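Local coordinates for protein angel homolog 2 (PDB 6RW0) that hydrolyses 2',3'-cyclic phosphates, belongs to the CCR4/nocturin family of deadenylases, and probably binds mRNA 3' untranslated regions, at residues I261-V264 with E268-S271; D204-Q209 with S243-F248. All coordinates share one frame; numbering follows the deposited sequence.

Contact 1 of 2, residues I261-V264 with E268-S271; sequences IGKV and EQSS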
loop_
_atom_site.group_PDB
_atom_site.type_symbol
_atom_site.label_atom_id
_atom_site.label_comp_id
_atom_site.label_asym_id
_atom_site.label_seq_id
_atom_site.Cartn_x
_atom_site.Cartn_y
_atom_site.Cartn_z
ATOM N N ILE A 261 21.780 -2.322 1.501
ATOM C CA ILE A 261 20.600 -1.457 1.451
ATOM C C ILE A 261 19.744 -1.722 0.218
ATOM O O ILE A 261 18.513 -1.591 0.266
ATOM C CB ILE A 261 20.976 0.036 1.591
ATOM C CG1 ILE A 261 21.976 0.492 0.532
ATOM C CG2 ILE A 261 21.526 0.313 2.995
ATOM C CD1 ILE A 261 22.175 2.002 0.554
ATOM N N GLY A 262 20.352 -2.106 -0.891
ATOM C CA GLY A 262 19.596 -2.348 -2.095
ATOM C C GLY A 262 18.939 -3.701 -2.192
ATOM O O GLY A 262 18.256 -3.964 -3.186
ATOM N N LYS A 263 19.150 -4.583 -1.213
ATOM C CA LYS A 263 18.541 -5.903 -1.200
ATOM C C LYS A 263 17.284 -5.951 -0.350
ATOM O O LYS A 263 16.583 -6.966 -0.348
ATOM C CB LYS A 263 19.546 -6.956 -0.718
ATOM C CG LYS A 263 20.815 -7.025 -1.572
ATOM C CD LYS A 263 20.540 -7.339 -3.035
ATOM C CE LYS A 263 20.299 -8.817 -3.245
ATOM N NZ LYS A 263 21.426 -9.638 -2.728
ATOM N N VAL A 264 16.964 -4.857 0.332
ATOM C CA VAL A 264 15.829 -4.817 1.246
ATOM C C VAL A 264 14.523 -5.069 0.510
ATOM O O VAL A 264 13.661 -5.824 0.980
ATOM C CB VAL A 264 15.813 -3.460 1.972
ATOM C CG1 VAL A 264 14.497 -3.210 2.667
ATOM C CG2 VAL A 264 16.960 -3.367 2.945
ATOM N N GLU A 268 14.577 -4.781 -8.840
ATOM C CA GLU A 268 15.778 -4.888 -9.702
ATOM C C GLU A 268 16.806 -3.811 -9.275
ATOM O O GLU A 268 16.485 -2.635 -9.292
ATOM C CB GLU A 268 15.368 -4.729 -11.163
ATOM C CG GLU A 268 16.229 -5.507 -12.129
ATOM C CD GLU A 268 15.836 -5.295 -13.581
ATOM O OE1 GLU A 268 14.641 -5.109 -13.836
ATOM O OE2 GLU A 268 16.726 -5.299 -14.441
ATOM N N GLN A 269 18.010 -4.259 -8.965
ATOM C CA GLN A 269 19.157 -3.494 -8.437
ATOM C C GLN A 269 20.456 -4.084 -9.007
ATOM O O GLN A 269 20.397 -5.194 -9.510
ATOM C CB GLN A 269 19.068 -3.649 -6.912
ATOM C CG GLN A 269 19.249 -5.099 -6.434
ATOM C CD GLN A 269 18.212 -6.148 -6.794
ATOM O OE1 GLN A 269 18.172 -6.740 -7.883
ATOM N NE2 GLN A 269 17.465 -6.545 -5.795
ATOM N N SER A 270 21.568 -3.348 -8.976
ATOM C CA SER A 270 22.903 -3.856 -9.396
ATOM C C SER A 270 23.361 -4.988 -8.466
ATOM O O SER A 270 24.138 -5.811 -8.906
ATOM C CB SER A 270 23.949 -2.767 -9.446
ATOM O OG SER A 270 24.244 -2.287 -8.146
ATOM N N SER A 271 23.004 -4.933 -7.181
ATOM C CA SER A 271 23.428 -5.902 -6.131
ATOM C C SER A 271 24.975 -5.910 -6.018
ATOM O O SER A 271 25.525 -6.955 -5.745
ATOM C CB SER A 271 22.854 -7.282 -6.378
ATOM O OG SER A 271 21.578 -7.238 -7.014
#
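The Q269 carboxamide has the G262 carbonyl beside its CG–NE2 side, while K263 CD and the S271 hydroxyl lie over one of its faces. G262 O comes within 3.6 Å of Q269 CG but stays 3.8 Å from Q269 NE2, so the amide approaches the carbonyl without forming a hydrogen bond, and OE1 is turned from it. Q269 takes this position through a chi1 of 64°, which sets CG between its own backbone N and carbonyl carbon, followed by a bend at chi2; the chain folds so that CB, CG and the amide NE2 all lie at van der Waals distance around the glycine carbonyl. The lysine arrives obliquely, K263 CD lying 4.2 Å from Q269 NE2. Bends at chi2, chi3 and chi4 curl the lysine chain, and the same methylene runs alongside S271, with K263 CD 4.1 Å from S271 CB. Within its own segment S271 makes a weak hydrogen bond from OG to Q269 O (3.4 Å), closing a small turn in which S271 has left-handed backbone angles. Q269 and S271 also touch a crystal neighbour, so their conformation may partly reflect the lattice. G262 N has a weak hydrogen bond to Q274 OE1. All this is packing within one irregular loop between strands 253-255 and 329-331 of the endonuclease/exonuclease/phosphatase-family domain. No hydrogen bond or salt bridge crosses between 261-264 and 268-271, leaving contacts of methylenes with the amide, the carbonyl and the hydroxyl to join the two parts of the loop.

Contact 2 of 2, residues D204-Q209 with S243-F248; sequences DIKLTQ and SPLYSF
L207 and L245 mark the closest backbone approach of the two helices, their CA atoms 6.8 Å apart, and no hydrogen bond joins 204-209 to 243-248. The leucine side chains run antiparallel and overlap at their methyl ends, with L207 CD2 4.1 Å from L245 CD1. L245 reaches across with CG anti to its backbone N (chi1 -175°), which also brings L245 CD1 to 4.0 Å from K206 CB. Only the root of the lysine is used here; its chain leads off to NZ, which is held by Q267 OE1 and the carbonyls of L197 and Y198. At the helix starts, S243 is the N-cap, its OG accepting from Y246 N at 3.2 Å with a nearly straight N-H (164°), and D204 O takes two donors, T208 OG1 (2.9 Å) and T208 N, from opposite faces of its plane. The apolar seam continues as L245 packs on L210 and F248 on L210 and L214. Helix 203-220 forms the beta-alpha-beta crossover between parallel strands 189-195 and 231-236 of this DNase I-like domain, while helix 244-251, which follows strand 231-236, lies against helix 203-220 and, through P244 and F248, against L254 of strand 253-255.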
loop_
_atom_site.group_PDB
_atom_site.type_symbol
_atom_site.label_atom_id
_atom_site.label_comp_id
_atom_site.label_asym_id
_atom_site.label_seq_id
_atom_site.Cartn_x
_atom_site.Cartn_y
_atom_site.Cartn_z
ATOM N N ASP A 204 17.370 1.314 3.402
ATOM C CA ASP A 204 17.473 1.955 4.728
ATOM C C ASP A 204 16.314 2.945 4.878
ATOM O O ASP A 204 15.656 2.915 5.878
ATOM C CB ASP A 204 18.831 2.642 4.888
ATOM C CG ASP A 204 19.239 3.611 3.795
ATOM O OD1 ASP A 204 18.807 3.459 2.675
ATOM O OD2 ASP A 204 19.986 4.493 4.107
ATOM N N ILE A 205 16.053 3.767 3.880
ATOM C CA ILE A 205 14.914 4.677 3.945
ATOM C C ILE A 205 13.607 3.900 3.943
ATOM O O ILE A 205 12.703 4.187 4.735
ATOM C CB ILE A 205 14.970 5.739 2.830
ATOM C CG1 ILE A 205 16.248 6.556 2.942
ATOM C CG2 ILE A 205 13.723 6.615 2.938
ATOM C CD1 ILE A 205 16.400 7.541 1.827
ATOM N N LYS A 206 13.482 2.893 3.071
ATOM C CA LYS A 206 12.242 2.125 3.000
ATOM C C LYS A 206 11.875 1.508 4.345
ATOM O O LYS A 206 10.712 1.563 4.763
ATOM C CB LYS A 206 12.357 1.004 1.975
ATOM C CG LYS A 206 12.104 1.358 0.554
ATOM C CD LYS A 206 11.709 0.054 -0.148
ATOM C CE LYS A 206 11.066 0.313 -1.486
ATOM N NZ LYS A 206 12.012 0.768 -2.501
ATOM N N LEU A 207 12.833 0.822 4.992
ATOM C CA LEU A 207 12.538 0.174 6.270
ATOM C C LEU A 207 12.192 1.197 7.339
ATOM O O LEU A 207 11.338 0.937 8.197
ATOM C CB LEU A 207 13.716 -0.683 6.740
ATOM C CG LEU A 207 13.791 -2.035 6.039
ATOM C CD1 LEU A 207 15.118 -2.695 6.344
ATOM C CD2 LEU A 207 12.641 -2.940 6.431
ATOM N N THR A 208 12.823 2.370 7.304
ATOM C CA THR A 208 12.525 3.387 8.304
ATOM C C THR A 208 11.140 3.983 8.072
ATOM O O THR A 208 10.396 4.214 9.028
ATOM C CB THR A 208 13.611 4.463 8.300
ATOM O OG1 THR A 208 14.902 3.858 8.490
ATOM C CG2 THR A 208 13.420 5.461 9.429
ATOM N N GLN A 209 10.780 4.235 6.809
ATOM C CA GLN A 209 9.423 4.671 6.489
ATOM C C GLN A 209 8.400 3.648 6.961
ATOM O O GLN A 209 7.396 3.991 7.593
ATOM C CB GLN A 209 9.295 4.918 4.986
ATOM C CG GLN A 209 10.130 6.086 4.489
ATOM C CD GLN A 209 9.890 6.424 3.026
ATOM O OE1 GLN A 209 9.365 5.614 2.264
ATOM N NE2 GLN A 209 10.290 7.630 2.628
ATOM N N SER A 243 10.864 -10.586 -0.276
ATOM C CA SER A 243 11.972 -9.699 0.022
ATOM C C SER A 243 12.127 -9.557 1.531
ATOM O O SER A 243 11.200 -9.852 2.292
ATOM C CB SER A 243 11.711 -8.323 -0.578
ATOM O OG SER A 243 10.561 -7.697 -0.019
ATOM N N PRO A 244 13.286 -9.082 1.996
ATOM C CA PRO A 244 13.422 -8.837 3.442
ATOM C C PRO A 244 12.338 -7.938 4.011
ATOM O O PRO A 244 11.823 -8.201 5.104
ATOM C CB PRO A 244 14.824 -8.223 3.558
ATOM C CG PRO A 244 15.583 -8.860 2.414
ATOM C CD PRO A 244 14.574 -8.933 1.287
ATOM N N LEU A 245 11.970 -6.871 3.310
ATOM C CA LEU A 245 10.926 -5.991 3.825
ATOM C C LEU A 245 9.582 -6.716 3.914
ATOM O O LEU A 245 8.878 -6.609 4.927
ATOM C CB LEU A 245 10.861 -4.741 2.955
ATOM C CG LEU A 245 9.896 -3.671 3.454
ATOM C CD1 LEU A 245 10.391 -2.262 3.127
ATOM C CD2 LEU A 245 8.473 -3.856 2.901
ATOM N N TYR A 246 9.224 -7.480 2.884
ATOM C CA TYR A 246 7.991 -8.259 2.923
ATOM C C TYR A 246 8.018 -9.259 4.071
ATOM O O TYR A 246 7.036 -9.396 4.812
ATOM C CB TYR A 246 7.819 -9.005 1.602
ATOM C CG TYR A 246 6.597 -9.893 1.582
ATOM C CD1 TYR A 246 5.362 -9.398 1.186
ATOM C CD2 TYR A 246 6.674 -11.215 1.991
ATOM C CE1 TYR A 246 4.241 -10.210 1.180
ATOM C CE2 TYR A 246 5.554 -12.037 1.986
ATOM C CZ TYR A 246 4.340 -11.516 1.583
ATOM O OH TYR A 246 3.213 -12.309 1.575
ATOM N N SER A 247 9.132 -9.979 4.217
ATOM C CA SER A 247 9.228 -10.987 5.266
ATOM C C SER A 247 9.089 -10.359 6.643
ATOM O O SER A 247 8.482 -10.951 7.545
ATOM C CB SER A 247 10.559 -11.718 5.143
ATOM O OG SER A 247 10.650 -12.376 3.890
ATOM N N PHE A 248 9.653 -9.163 6.831
ATOM C CA PHE A 248 9.499 -8.463 8.101
ATOM C C PHE A 248 8.025 -8.223 8.412
ATOM O O PHE A 248 7.564 -8.470 9.534
ATOM C CB PHE A 248 10.291 -7.149 8.074
ATOM C CG PHE A 248 10.031 -6.272 9.270
ATOM C CD1 PHE A 248 10.199 -6.772 10.544
ATOM C CD2 PHE A 248 9.610 -4.966 9.120
ATOM C CE1 PHE A 248 9.940 -5.999 11.656
ATOM C CE2 PHE A 248 9.359 -4.178 10.242
ATOM C CZ PHE A 248 9.525 -4.698 11.499
#

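The two contacts have centres 12 Å apart and touch through 261-264, which packs on both helices of contact 2. V264 O lies 3.1 Å from L245 N, a probable hydrogen bond that ties the loop of contact 1 to the start of helix 244-251 in contact 2. The loop also rests on helix 203-220, I261 packing on D204 and V264 on L207, while R275 bonds to the I261 backbone and forms a salt bridge with D204. Q267, between the segments of contact 1, accepts from K206 NZ. A bound potassium is about 7 Å from G262, and it is about 12 Å from the K206 side chain to the bound magnesium, too far for contact 2 to coordinate it.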